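Local coordinates for protein Rubredoxin\:oxygen oxidoreductase (Desulfovibrio gigas, PDB 1E5D) that catalyses the four-electron reduction of dioxygen to two water molecules, using a diiron centre in a lactamase-type domain and a flavin mononucleotide in a flavodoxin-type domain, at residues K134-Y140 against V152-E158; K159-D165 against E220-H226; D165-I171 against A189-Y193; E175-I181 against G227-R231. All coordinates share one frame; numbering follows the deposited sequence.

How the contacts relate
Contacts 1 and 2 pair strands of one six-stranded mixed sheet in the lactamase-type domain. Contact 1 joins strands 136-141 and 151-155; strand 160-164 then lies beside 151-155 and pairs with 221-224 in contact 2, whose centre is about 11 Å from that of contact 1. Contact 4 lays the loop segment 175-181 against the outermost strand, 230-231, and the residues leading into it; its centre is about 11 Å from that of contact 2. Contact 3, centred about 12 Å from both contact 2 and contact 4, packs the loop after strand 160-164 on helix 183-198 and is nested in the chain between the segments of contact 2. Asp165 is common to contacts 2 and 3, so the sheet end and the loop packed on the helix share one iron-bridging residue.

Contact 1: residues K134-Y140 against V152-E158; sequences KRTVTFY and VSWFADE
Thr138 and Trp154 face each other as an antiparallel hydrogen-bonded pair in the beta hairpin of strands 136-141 and 151-155, part of the mixed sheet of the lactamase-type domain. Two backbone bonds join them, Thr138 N to Trp154 O at 2.6 Å and Trp154 N to Thr138 O, and Tyr140 and Val152 form a second hydrogen-bonded pair. Between them Phe139 and Ser153 form a non-hydrogen-bonded pair.

On the face bearing Thr138, Tyr140, Val152 and Trp154, the edge of the Tyr140 ring meets the indole side chain at its root: CE2 is 3.9 Å from Trp154 CB. The Trp154 CG lies opposite the backbone N (chi1 -179°), which swings the indole off the neighbouring strand. Val152 CG2 packs on Tyr140 CB at 4.0 Å. On the other face, Ser153 OG sits in the plane of the Phe139 ring at its edge, 3.2 Å from CE1, while its hydrogen bond goes to Gln78. Farther along, Val137 CB stands over one face of the Phe155 ring, a CH-pi contact 4.0 Å from the centroid; Phe10 makes an edge-to-face contact with the same ring.

Beyond the paired strands, Arg135 and Glu158 cross at about a right angle in a salt bridge, with Lys134 NZ a long partner of the same carboxylate. Asp42 receives the backbone N-H groups of Lys134 and Arg135, holding the loop there, and Arg135 NH2 is hydrogen-bonded to Glu41 O. Arg135 NH1 reaches Glu158 OE2 at 2.9 Å from above the carboxylate plane, 40° out of it.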
# COMPACT_ATOMS: atom_id res chain seq x y z
N LYS A 134 28.70 -33.68 -28.28
CA LYS A 134 29.49 -32.80 -29.13
C LYS A 134 29.69 -31.45 -28.45
O LYS A 134 30.76 -30.83 -28.54
CB LYS A 134 28.83 -32.64 -30.50
CG LYS A 134 28.43 -31.21 -30.83
CD LYS A 134 27.57 -31.12 -32.08
CE LYS A 134 28.16 -30.15 -33.09
NZ LYS A 134 27.95 -28.72 -32.70
N ARG A 135 28.69 -30.94 -27.73
CA ARG A 135 28.91 -29.63 -27.10
C ARG A 135 29.40 -29.80 -25.67
O ARG A 135 29.23 -30.86 -25.07
CB ARG A 135 27.62 -28.80 -27.12
CG ARG A 135 27.30 -28.30 -28.52
CD ARG A 135 25.91 -27.72 -28.65
NE ARG A 135 25.01 -28.56 -29.46
CZ ARG A 135 24.58 -28.20 -30.66
NH1 ARG A 135 24.98 -27.03 -31.16
NH2 ARG A 135 23.77 -28.97 -31.37
N THR A 136 30.00 -28.76 -25.12
CA THR A 136 30.32 -28.80 -23.68
C THR A 136 29.92 -27.48 -23.03
O THR A 136 30.28 -26.38 -23.47
CB THR A 136 31.79 -29.17 -23.43
OG1 THR A 136 32.44 -28.19 -22.63
CG2 THR A 136 32.55 -29.24 -24.75
N VAL A 137 29.12 -27.56 -21.97
CA VAL A 137 28.61 -26.34 -21.33
C VAL A 137 29.41 -26.01 -20.08
O VAL A 137 29.92 -26.90 -19.40
CB VAL A 137 27.12 -26.49 -21.00
CG1 VAL A 137 26.87 -27.70 -20.12
CG2 VAL A 137 26.60 -25.22 -20.33
N THR A 138 29.52 -24.71 -19.77
CA THR A 138 30.26 -24.30 -18.58
C THR A 138 29.38 -23.53 -17.60
O THR A 138 28.61 -22.65 -17.99
CB THR A 138 31.48 -23.46 -18.98
OG1 THR A 138 32.34 -24.28 -19.78
CG2 THR A 138 32.26 -23.02 -17.76
N PHE A 139 29.48 -23.86 -16.31
CA PHE A 139 28.61 -23.27 -15.31
C PHE A 139 29.27 -22.17 -14.50
O PHE A 139 30.35 -22.37 -13.94
CB PHE A 139 28.10 -24.34 -14.33
CG PHE A 139 27.31 -25.44 -15.02
CD1 PHE A 139 26.19 -25.13 -15.77
CD2 PHE A 139 27.69 -26.76 -14.91
CE1 PHE A 139 25.46 -26.12 -16.39
CE2 PHE A 139 26.96 -27.75 -15.54
CZ PHE A 139 25.85 -27.43 -16.28
N TYR A 140 28.60 -21.02 -14.43
CA TYR A 140 29.11 -19.94 -13.58
C TYR A 140 28.10 -19.60 -12.49
O TYR A 140 26.89 -19.62 -12.71
CB TYR A 140 29.47 -18.70 -14.41
CG TYR A 140 30.64 -18.96 -15.33
CD1 TYR A 140 31.91 -19.18 -14.80
CD2 TYR A 140 30.49 -18.99 -16.71
CE1 TYR A 140 33.00 -19.41 -15.63
CE2 TYR A 140 31.56 -19.22 -17.54
CZ TYR A 140 32.81 -19.44 -17.00
OH TYR A 140 33.88 -19.67 -17.83
N VAL A 152 24.59 -19.32 -14.05
CA VAL A 152 24.27 -19.21 -15.48
C VAL A 152 25.04 -20.25 -16.27
O VAL A 152 25.98 -20.86 -15.75
CB VAL A 152 24.57 -17.79 -15.98
CG1 VAL A 152 23.89 -16.76 -15.07
CG2 VAL A 152 26.06 -17.52 -16.05
N SER A 153 24.65 -20.47 -17.53
CA SER A 153 25.28 -21.51 -18.32
C SER A 153 25.87 -20.95 -19.61
O SER A 153 25.22 -20.20 -20.33
CB SER A 153 24.29 -22.63 -18.67
OG SER A 153 24.10 -23.47 -17.56
N TRP A 154 27.10 -21.35 -19.85
CA TRP A 154 27.86 -20.83 -20.98
C TRP A 154 28.24 -21.93 -21.97
O TRP A 154 28.83 -22.94 -21.59
CB TRP A 154 29.12 -20.16 -20.46
CG TRP A 154 30.01 -19.54 -21.49
CD1 TRP A 154 31.35 -19.73 -21.64
CD2 TRP A 154 29.61 -18.62 -22.51
NE1 TRP A 154 31.81 -18.98 -22.70
CE2 TRP A 154 30.77 -18.30 -23.25
CE3 TRP A 154 28.39 -18.04 -22.88
CZ2 TRP A 154 30.73 -17.41 -24.33
CZ3 TRP A 154 28.36 -17.17 -23.95
CH2 TRP A 154 29.52 -16.86 -24.67
N PHE A 155 27.89 -21.68 -23.21
CA PHE A 155 28.36 -22.42 -24.38
C PHE A 155 29.42 -21.55 -25.06
O PHE A 155 29.11 -20.67 -25.86
CB PHE A 155 27.21 -22.76 -25.32
CG PHE A 155 26.38 -23.93 -24.81
CD1 PHE A 155 26.73 -25.24 -25.07
CD2 PHE A 155 25.24 -23.69 -24.05
CE1 PHE A 155 25.99 -26.30 -24.60
CE2 PHE A 155 24.48 -24.75 -23.58
CZ PHE A 155 24.86 -26.05 -23.85
N ALA A 156 30.67 -21.81 -24.68
CA ALA A 156 31.81 -21.03 -25.16
C ALA A 156 31.94 -21.12 -26.67
O ALA A 156 32.14 -20.12 -27.37
CB ALA A 156 33.09 -21.50 -24.49
N ASP A 157 31.81 -22.32 -27.22
CA ASP A 157 31.92 -22.39 -28.69
C ASP A 157 30.74 -21.72 -29.37
O ASP A 157 30.94 -20.88 -30.24
CB ASP A 157 32.10 -23.85 -29.11
CG ASP A 157 33.48 -24.34 -28.70
OD1 ASP A 157 34.48 -23.77 -29.19
OD2 ASP A 157 33.55 -25.29 -27.88
N GLU A 158 29.51 -22.06 -28.99
CA GLU A 158 28.35 -21.44 -29.61
C GLU A 158 28.15 -19.99 -29.15
O GLU A 158 27.36 -19.27 -29.77
CB GLU A 158 27.09 -22.24 -29.30
CG GLU A 158 26.94 -23.44 -30.23
CD GLU A 158 27.54 -24.70 -29.62
OE1 GLU A 158 28.14 -24.61 -28.53
OE2 GLU A 158 27.39 -25.77 -30.26
O HOH W 1 31.79 -24.03 -22.61

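Contact 2: residues K159-D165 against E220-H226. With FEO (mu-oxo-diiron), chain D.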
# COMPACT_ATOMS: atom_id res chain seq x y z
N LYS A 159 28.86 -19.60 -28.10
CA LYS A 159 28.76 -18.25 -27.56
C LYS A 159 27.33 -17.94 -27.15
O LYS A 159 26.77 -16.89 -27.46
CB LYS A 159 29.29 -17.22 -28.57
CG LYS A 159 30.79 -17.34 -28.78
CD LYS A 159 31.37 -16.08 -29.40
CE LYS A 159 32.14 -16.39 -30.67
NZ LYS A 159 31.57 -15.67 -31.85
N VAL A 160 26.76 -18.91 -26.45
CA VAL A 160 25.40 -18.88 -25.94
C VAL A 160 25.42 -18.81 -24.42
O VAL A 160 25.86 -19.74 -23.75
CB VAL A 160 24.58 -20.12 -26.34
CG1 VAL A 160 23.12 -19.92 -25.94
CG2 VAL A 160 24.71 -20.41 -27.83
N LEU A 161 24.93 -17.69 -23.90
CA LEU A 161 24.78 -17.53 -22.46
C LEU A 161 23.31 -17.70 -22.08
O LEU A 161 22.47 -16.92 -22.53
CB LEU A 161 25.30 -16.17 -22.01
CG LEU A 161 25.26 -15.91 -20.50
CD1 LEU A 161 26.18 -16.86 -19.75
CD2 LEU A 161 25.60 -14.45 -20.23
N ILE A 162 23.03 -18.72 -21.29
CA ILE A 162 21.71 -18.97 -20.73
C ILE A 162 21.71 -18.49 -19.27
O ILE A 162 22.32 -19.19 -18.46
CB ILE A 162 21.35 -20.46 -20.84
CG1 ILE A 162 21.52 -21.02 -22.26
CG2 ILE A 162 19.94 -20.70 -20.31
CD1 ILE A 162 21.37 -22.52 -22.38
N SER A 163 21.07 -17.36 -19.00
CA SER A 163 21.26 -16.53 -17.84
C SER A 163 20.17 -16.48 -16.78
O SER A 163 20.22 -15.59 -15.92
CB SER A 163 21.44 -15.06 -18.30
OG SER A 163 20.40 -14.76 -19.22
N ASN A 164 19.20 -17.37 -16.78
CA ASN A 164 18.07 -17.33 -15.84
C ASN A 164 17.43 -15.94 -15.86
O ASN A 164 17.16 -15.42 -16.94
CB ASN A 164 18.44 -17.82 -14.46
CG ASN A 164 19.21 -17.02 -13.46
OD1 ASN A 164 18.63 -16.13 -12.82
ND2 ASN A 164 20.50 -17.29 -13.29
N ASP A 165 17.10 -15.35 -14.73
CA ASP A 165 16.40 -14.07 -14.71
C ASP A 165 17.28 -12.92 -15.21
O ASP A 165 16.79 -11.89 -15.65
CB ASP A 165 15.94 -13.76 -13.28
CG ASP A 165 14.75 -14.59 -12.84
OD1 ASP A 165 13.89 -14.91 -13.68
OD2 ASP A 165 14.68 -14.93 -11.63
N GLU A 220 26.92 -14.28 -28.29
CA GLU A 220 26.24 -13.97 -29.54
C GLU A 220 24.73 -14.04 -29.30
O GLU A 220 23.93 -13.45 -30.01
CB GLU A 220 26.65 -14.92 -30.65
CG GLU A 220 27.29 -14.21 -31.84
CD GLU A 220 28.72 -14.63 -32.09
OE1 GLU A 220 28.93 -15.62 -32.83
OE2 GLU A 220 29.65 -13.98 -31.57
N PHE A 221 24.38 -14.78 -28.25
CA PHE A 221 23.04 -14.99 -27.77
C PHE A 221 22.96 -14.95 -26.25
O PHE A 221 23.65 -15.73 -25.57
CB PHE A 221 22.55 -16.36 -28.21
CG PHE A 221 22.23 -16.47 -29.69
CD1 PHE A 221 21.01 -16.02 -30.16
CD2 PHE A 221 23.16 -17.00 -30.56
CE1 PHE A 221 20.72 -16.12 -31.51
CE2 PHE A 221 22.87 -17.11 -31.91
CZ PHE A 221 21.64 -16.67 -32.38
N ILE A 222 22.11 -14.08 -25.70
CA ILE A 222 21.82 -14.23 -24.28
C ILE A 222 20.37 -14.69 -24.11
O ILE A 222 19.47 -14.07 -24.67
CB ILE A 222 22.04 -12.95 -23.45
CG1 ILE A 222 23.51 -12.56 -23.39
CG2 ILE A 222 21.42 -13.12 -22.07
CD1 ILE A 222 23.76 -11.10 -23.06
N CYS A 223 20.20 -15.75 -23.35
CA CYS A 223 18.93 -16.45 -23.18
C CYS A 223 18.47 -16.40 -21.73
O CYS A 223 18.86 -17.23 -20.91
CB CYS A 223 19.09 -17.90 -23.66
SG CYS A 223 19.70 -18.04 -25.36
N PRO A 224 17.63 -15.41 -21.43
CA PRO A 224 17.03 -15.27 -20.10
C PRO A 224 15.69 -16.01 -19.96
O PRO A 224 15.07 -16.42 -20.95
CB PRO A 224 16.82 -13.75 -20.03
CG PRO A 224 16.51 -13.35 -21.42
CD PRO A 224 17.22 -14.32 -22.33
N ASP A 225 15.26 -16.16 -18.71
CA ASP A 225 14.04 -16.78 -18.27
C ASP A 225 12.77 -16.09 -18.75
O ASP A 225 11.77 -16.77 -18.94
CB ASP A 225 13.98 -16.76 -16.73
CG ASP A 225 14.79 -17.87 -16.10
OD1 ASP A 225 15.22 -18.78 -16.83
OD2 ASP A 225 15.01 -17.79 -14.87
N HIS A 226 12.84 -14.78 -18.91
CA HIS A 226 11.71 -13.94 -19.25
C HIS A 226 12.01 -12.98 -20.39
O HIS A 226 13.02 -12.28 -20.38
CB HIS A 226 11.26 -13.09 -18.05
CG HIS A 226 11.15 -13.88 -16.78
ND1 HIS A 226 10.26 -14.92 -16.63
CD2 HIS A 226 11.82 -13.80 -15.62
CE1 HIS A 226 10.39 -15.43 -15.42
NE2 HIS A 226 11.33 -14.77 -14.78
FE1 FEO D . 12.03 -15.49 -13.02
FE2 FEO D . 13.57 -15.09 -10.06
O FEO D . 12.18 -16.21 -11.44
O HOH W 2 17.55 -18.79 -18.69
O HOH W 3 12.47 -17.70 -13.94
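Lys159 and Glu220 are joined by a salt bridge, reached by a lysine chain bent at chi3 and chi4. Its CB lies 3.8 Å from Glu220 N. Farther out, CD comes to 3.5 Å from Glu220 OE2, and CE stays 3.6 Å from Glu220 OE2. NZ ends 2.6 Å from Glu220 OE2, on the syn side of that oxygen and 17° out of the carboxylate plane; a second bond, from NZ to OE1, is weak. At the backbone Lys159 O accepts from both Glu220 N and Phe221 N.

From here strands 160-164 and 221-224 run parallel, their axes 22° apart, within the mixed sheet of the metallo-beta-lactamase fold. Bonds from Leu161 N to Phe221 O, from Cys223 N to Leu161 O and from Ser163 N to Cys223 O hold the register. Val160 CG1 lies 3.9 Å from Cys223 SG on one face of the sheet; Leu161 and Ile222 pair on the other.

At the C-terminal ends of the two segments, both deliver ligands to the diiron centre. Asp165 bridges the metals, with OD1 on iron FE1 and OD2 on iron FE2 at 1.9 Å. His226 NE2 binds iron FE1 at 2.0 Å; its ring is 17° from the Asp165 carboxylate plane, and its ND1 is hydrogen-bonded to Thr34. Asp225, hydrogen-bonded to His84 through OD2, also accepts at that oxygen from an iron-bound water at 2.7 Å, which donates to the bridging oxo group as well.

Contact 3: residues D165-I171 against A189-Y193. With FEO (mu-oxo-diiron), chain D; OXY (oxygen molecule), chain E.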
# COMPACT_ATOMS: atom_id res chain seq x y z
N ASP A 165 17.10 -15.35 -14.73
CA ASP A 165 16.40 -14.07 -14.71
C ASP A 165 17.28 -12.92 -15.21
O ASP A 165 16.79 -11.89 -15.65
CB ASP A 165 15.94 -13.76 -13.28
CG ASP A 165 14.75 -14.59 -12.84
OD1 ASP A 165 13.89 -14.91 -13.68
OD2 ASP A 165 14.68 -14.93 -11.63
N ILE A 166 18.60 -13.06 -15.12
CA ILE A 166 19.50 -11.98 -15.52
C ILE A 166 19.30 -11.62 -16.98
O ILE A 166 19.31 -12.50 -17.85
CB ILE A 166 20.96 -12.38 -15.23
CG1 ILE A 166 21.13 -12.94 -13.81
CG2 ILE A 166 21.95 -11.27 -15.50
CD1 ILE A 166 22.43 -13.68 -13.60
N PHE A 167 19.13 -10.33 -17.23
CA PHE A 167 18.95 -9.78 -18.57
C PHE A 167 17.50 -9.99 -19.03
O PHE A 167 17.11 -9.60 -20.13
CB PHE A 167 19.90 -10.40 -19.60
CG PHE A 167 21.36 -10.17 -19.22
CD1 PHE A 167 21.84 -8.87 -19.10
CD2 PHE A 167 22.22 -11.23 -19.00
CE1 PHE A 167 23.16 -8.63 -18.75
CE2 PHE A 167 23.54 -10.99 -18.64
CZ PHE A 167 24.00 -9.70 -18.52
N GLY A 168 16.73 -10.61 -18.14
CA GLY A 168 15.33 -10.87 -18.43
C GLY A 168 14.56 -9.58 -18.56
O GLY A 168 14.87 -8.52 -18.02
N GLN A 169 13.47 -9.63 -19.32
CA GLN A 169 12.60 -8.46 -19.36
C GLN A 169 11.17 -8.99 -19.42
O GLN A 169 10.93 -10.02 -20.05
CB GLN A 169 12.89 -7.54 -20.53
CG GLN A 169 14.16 -7.81 -21.32
CD GLN A 169 14.03 -9.03 -22.20
OE1 GLN A 169 13.05 -9.23 -22.92
NE2 GLN A 169 15.04 -9.88 -22.16
N ASN A 170 10.22 -8.31 -18.78
CA ASN A 170 8.83 -8.76 -18.91
C ASN A 170 8.21 -8.24 -20.19
O ASN A 170 7.60 -7.17 -20.22
CB ASN A 170 8.06 -8.32 -17.66
CG ASN A 170 8.47 -9.18 -16.48
OD1 ASN A 170 8.63 -8.70 -15.37
ND2 ASN A 170 8.64 -10.47 -16.75
N ILE A 171 8.37 -8.97 -21.28
CA ILE A 171 7.75 -8.62 -22.55
C ILE A 171 7.06 -9.84 -23.16
O ILE A 171 7.73 -10.83 -23.49
CB ILE A 171 8.77 -8.09 -23.57
CG1 ILE A 171 9.45 -6.79 -23.15
CG2 ILE A 171 8.12 -7.94 -24.93
CD1 ILE A 171 10.34 -6.22 -24.23
N ALA A 189 11.90 -1.91 -20.61
CA ALA A 189 11.51 -3.13 -19.90
C ALA A 189 12.70 -3.76 -19.17
O ALA A 189 12.57 -4.39 -18.13
CB ALA A 189 10.90 -4.12 -20.88
N MET A 190 13.90 -3.58 -19.73
CA MET A 190 15.05 -4.14 -19.04
C MET A 190 15.28 -3.44 -17.71
O MET A 190 15.55 -4.05 -16.68
CB MET A 190 16.30 -4.02 -19.90
CG MET A 190 16.31 -5.00 -21.06
SD MET A 190 17.69 -4.58 -22.15
CE MET A 190 19.04 -4.87 -21.01
N ARG A 191 15.18 -2.12 -17.79
CA ARG A 191 15.39 -1.30 -16.60
C ARG A 191 14.27 -1.58 -15.60
O ARG A 191 14.54 -1.76 -14.41
CB ARG A 191 15.48 0.17 -16.99
CG ARG A 191 15.21 1.20 -15.92
CD ARG A 191 15.61 2.61 -16.37
NE ARG A 191 16.89 2.99 -15.77
CZ ARG A 191 17.99 3.27 -16.45
NH1 ARG A 191 17.98 3.21 -17.77
NH2 ARG A 191 19.09 3.60 -15.80
N GLU A 192 13.04 -1.66 -16.10
CA GLU A 192 11.92 -1.90 -15.19
C GLU A 192 12.15 -3.21 -14.46
O GLU A 192 11.89 -3.36 -13.27
CB GLU A 192 10.59 -1.92 -15.92
CG GLU A 192 10.19 -0.57 -16.49
CD GLU A 192 8.77 -0.57 -17.04
OE1 GLU A 192 8.23 -1.68 -17.22
OE2 GLU A 192 8.23 0.54 -17.27
N TYR A 193 12.65 -4.17 -15.23
CA TYR A 193 12.97 -5.46 -14.63
C TYR A 193 14.12 -5.31 -13.64
O TYR A 193 14.02 -5.72 -12.48
CB TYR A 193 13.29 -6.49 -15.71
CG TYR A 193 13.47 -7.85 -15.06
CD1 TYR A 193 12.36 -8.61 -14.73
CD2 TYR A 193 14.73 -8.35 -14.76
CE1 TYR A 193 12.51 -9.85 -14.13
CE2 TYR A 193 14.88 -9.59 -14.16
CZ TYR A 193 13.77 -10.33 -13.85
OH TYR A 193 13.90 -11.56 -13.24
FE1 FEO D . 12.03 -15.49 -13.02
FE2 FEO D . 13.57 -15.09 -10.06
O FEO D . 12.18 -16.21 -11.44
O1 OXY E . 11.90 -13.43 -11.44
O2 OXY E . 11.42 -12.88 -10.49
O HOH W 4 16.73 -6.69 -17.28
O HOH W 5 10.27 -5.67 -17.52
O HOH W 3 12.47 -17.70 -13.94
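Tyr193 swings its ring out from helix 183-198 toward Asp165 because CG is trans to the main-chain nitrogen (chi1 -174°); with chi2 81° the ring turns one face to the loop, and Gly168 C lies over it, offset toward the rim. Gly168 O is 3.3 Å from Tyr193 CD2. The Asn170 amide stands nearly upright to the ring, planes 81° apart, and places OD1 in the ring plane at its edge.

A type II turn from Asp165 to Gly168 shapes the loop. Next to it, the Gln169 and Met190 side chains run alongside each other in one direction, their CG atoms 3.5 Å apart. Gln169 NE2 donates to Phe167 O in the carbonyl plane, on a lone pair, and OE1 takes the N-H of Val228. Ala189 CB fits against Ile171 CG1 at 3.8 Å. Two waters link the backbones, one joining Gly168 O to Met190 O, the other Asn170 N to Ala189 O.

At the far end of the ring, Tyr193 OH is 3.0 Å from Asp165 CB and 3.3 Å from O1 of the bound oxygen molecule. The phenol thus lines the oxygen pocket beside the iron-bridging carboxylate, its hydroxyl a weak hydrogen-bond donor to the bound molecule.

Contact 4: residues E175-I181 against G227-R231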
# COMPACT_ATOMS: atom_id res chain seq x y z
N GLU A 175 7.19 -11.64 -31.09
CA GLU A 175 8.61 -11.49 -31.38
C GLU A 175 9.43 -12.06 -30.22
O GLU A 175 9.22 -11.65 -29.08
CB GLU A 175 8.98 -10.04 -31.59
CG GLU A 175 8.27 -9.21 -32.63
CD GLU A 175 6.79 -9.03 -32.44
OE1 GLU A 175 6.34 -8.19 -31.64
OE2 GLU A 175 6.05 -9.80 -33.10
N ARG A 176 10.34 -13.00 -30.49
CA ARG A 176 11.10 -13.61 -29.40
C ARG A 176 12.55 -13.14 -29.37
O ARG A 176 13.34 -13.56 -28.52
CB ARG A 176 11.05 -15.13 -29.49
CG ARG A 176 9.75 -15.76 -29.93
CD ARG A 176 8.53 -15.19 -29.23
NE ARG A 176 8.78 -15.05 -27.79
CZ ARG A 176 8.70 -16.10 -26.98
NH1 ARG A 176 8.38 -17.28 -27.48
NH2 ARG A 176 8.95 -15.94 -25.69
N PHE A 177 12.94 -12.25 -30.29
CA PHE A 177 14.33 -11.82 -30.32
C PHE A 177 14.49 -10.31 -30.16
O PHE A 177 13.66 -9.54 -30.63
CB PHE A 177 14.99 -12.30 -31.62
CG PHE A 177 15.11 -13.82 -31.63
CD1 PHE A 177 16.08 -14.46 -30.88
CD2 PHE A 177 14.24 -14.58 -32.38
CE1 PHE A 177 16.17 -15.84 -30.89
CE2 PHE A 177 14.33 -15.96 -32.41
CZ PHE A 177 15.30 -16.60 -31.66
N SER A 178 15.56 -9.92 -29.49
CA SER A 178 15.79 -8.52 -29.14
C SER A 178 15.82 -7.63 -30.38
O SER A 178 15.43 -6.47 -30.33
CB SER A 178 17.08 -8.38 -28.34
OG SER A 178 18.19 -8.89 -29.06
N ASP A 179 16.30 -8.17 -31.50
CA ASP A 179 16.40 -7.35 -32.71
C ASP A 179 15.06 -7.15 -33.39
O ASP A 179 14.98 -6.46 -34.40
CB ASP A 179 17.36 -8.00 -33.71
CG ASP A 179 16.92 -9.39 -34.13
OD1 ASP A 179 16.13 -9.52 -35.09
OD2 ASP A 179 17.35 -10.36 -33.48
N GLN A 180 14.00 -7.78 -32.88
CA GLN A 180 12.71 -7.66 -33.54
C GLN A 180 11.81 -6.67 -32.81
O GLN A 180 10.68 -6.44 -33.24
CB GLN A 180 12.00 -9.00 -33.60
CG GLN A 180 12.80 -10.12 -34.23
CD GLN A 180 12.09 -11.45 -34.05
OE1 GLN A 180 11.84 -11.88 -32.93
NE2 GLN A 180 11.78 -12.09 -35.17
N ILE A 181 12.33 -6.12 -31.72
CA ILE A 181 11.58 -5.11 -30.98
C ILE A 181 12.42 -3.84 -30.87
O ILE A 181 13.64 -3.89 -30.77
CB ILE A 181 11.14 -5.54 -29.57
CG1 ILE A 181 12.19 -5.33 -28.47
CG2 ILE A 181 10.68 -6.99 -29.52
CD1 ILE A 181 11.55 -5.18 -27.11
N GLY A 227 11.10 -12.92 -21.36
CA GLY A 227 11.24 -11.91 -22.40
C GLY A 227 12.00 -12.45 -23.60
O GLY A 227 12.13 -13.66 -23.78
N VAL A 228 12.50 -11.52 -24.42
CA VAL A 228 13.11 -11.91 -25.68
C VAL A 228 14.56 -12.34 -25.51
O VAL A 228 15.22 -12.04 -24.52
CB VAL A 228 13.05 -10.77 -26.72
CG1 VAL A 228 11.59 -10.45 -27.04
CG2 VAL A 228 13.77 -9.54 -26.20
N ILE A 229 15.02 -13.06 -26.52
CA ILE A 229 16.41 -13.50 -26.56
C ILE A 229 17.30 -12.44 -27.18
O ILE A 229 16.91 -11.82 -28.17
CB ILE A 229 16.52 -14.81 -27.36
CG1 ILE A 229 15.97 -16.02 -26.60
CG2 ILE A 229 17.95 -15.04 -27.81
CD1 ILE A 229 15.37 -17.07 -27.52
N PHE A 230 18.47 -12.21 -26.60
CA PHE A 230 19.41 -11.25 -27.19
C PHE A 230 20.20 -11.93 -28.30
O PHE A 230 21.03 -12.81 -28.03
CB PHE A 230 20.35 -10.68 -26.12
CG PHE A 230 19.61 -9.76 -25.16
CD1 PHE A 230 19.41 -8.43 -25.48
CD2 PHE A 230 19.12 -10.24 -23.96
CE1 PHE A 230 18.72 -7.59 -24.62
CE2 PHE A 230 18.43 -9.41 -23.10
CZ PHE A 230 18.23 -8.09 -23.43
N ARG A 231 19.92 -11.52 -29.53
CA ARG A 231 20.50 -12.18 -30.70
C ARG A 231 21.50 -11.28 -31.41
O ARG A 231 21.16 -10.25 -31.98
CB ARG A 231 19.38 -12.58 -31.65
CG ARG A 231 19.77 -13.30 -32.93
CD ARG A 231 18.86 -12.83 -34.04
NE ARG A 231 17.84 -13.78 -34.43
CZ ARG A 231 16.64 -13.45 -34.91
NH1 ARG A 231 16.31 -12.17 -35.05
NH2 ARG A 231 15.76 -14.38 -35.25
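Arg231 and Phe177 provide the stacking: the guanidinium lies flat over one ring face, centres 4.0 Å apart and planes 18° from parallel, a geometry that also meets the criterion for a cation-pi interaction. NH2 is the closest part, 3.3 Å from Phe177 CD2. To get there the Arg231 chain leaves CA fully extended from the backbone N (chi1 -179°) and then bends at chi2 and chi3.

A charged interaction holds an edge of the same guanidinium. Arg231 NH1 donates to the syn lone pair of Asp179 OD2 at 2.6 Å, with the two planes nearly coplanar, so the group is gripped at its edge while its face rests on the ring.

Apolar packing involves Ile229, whose side chain runs alongside Phe177, CB 3.6 Å from Phe177 CD1, and more loosely Ile181 CG2 with Val228 CG1. The Val228 methyls also pack on the loop backbone, CG1 lying 3.3 Å from Glu175 O.

Among the polar bonds, Ile229 N donates to Arg176 O at 2.7 Å and Ser178 N to Ile229 O, a single backbone bridge. Ser178 OG accepts from Arg231 N at 3.2 Å and is also hydrogen-bonded to Gln235. That bond and the Asp179 salt bridge tie the 3-10 segment 178-180 to strand 230-231, while the bridge holds the loop to segment 227-231, which follows the iron ligand His226 and ends in this edge strand of the lactamase-type sheet.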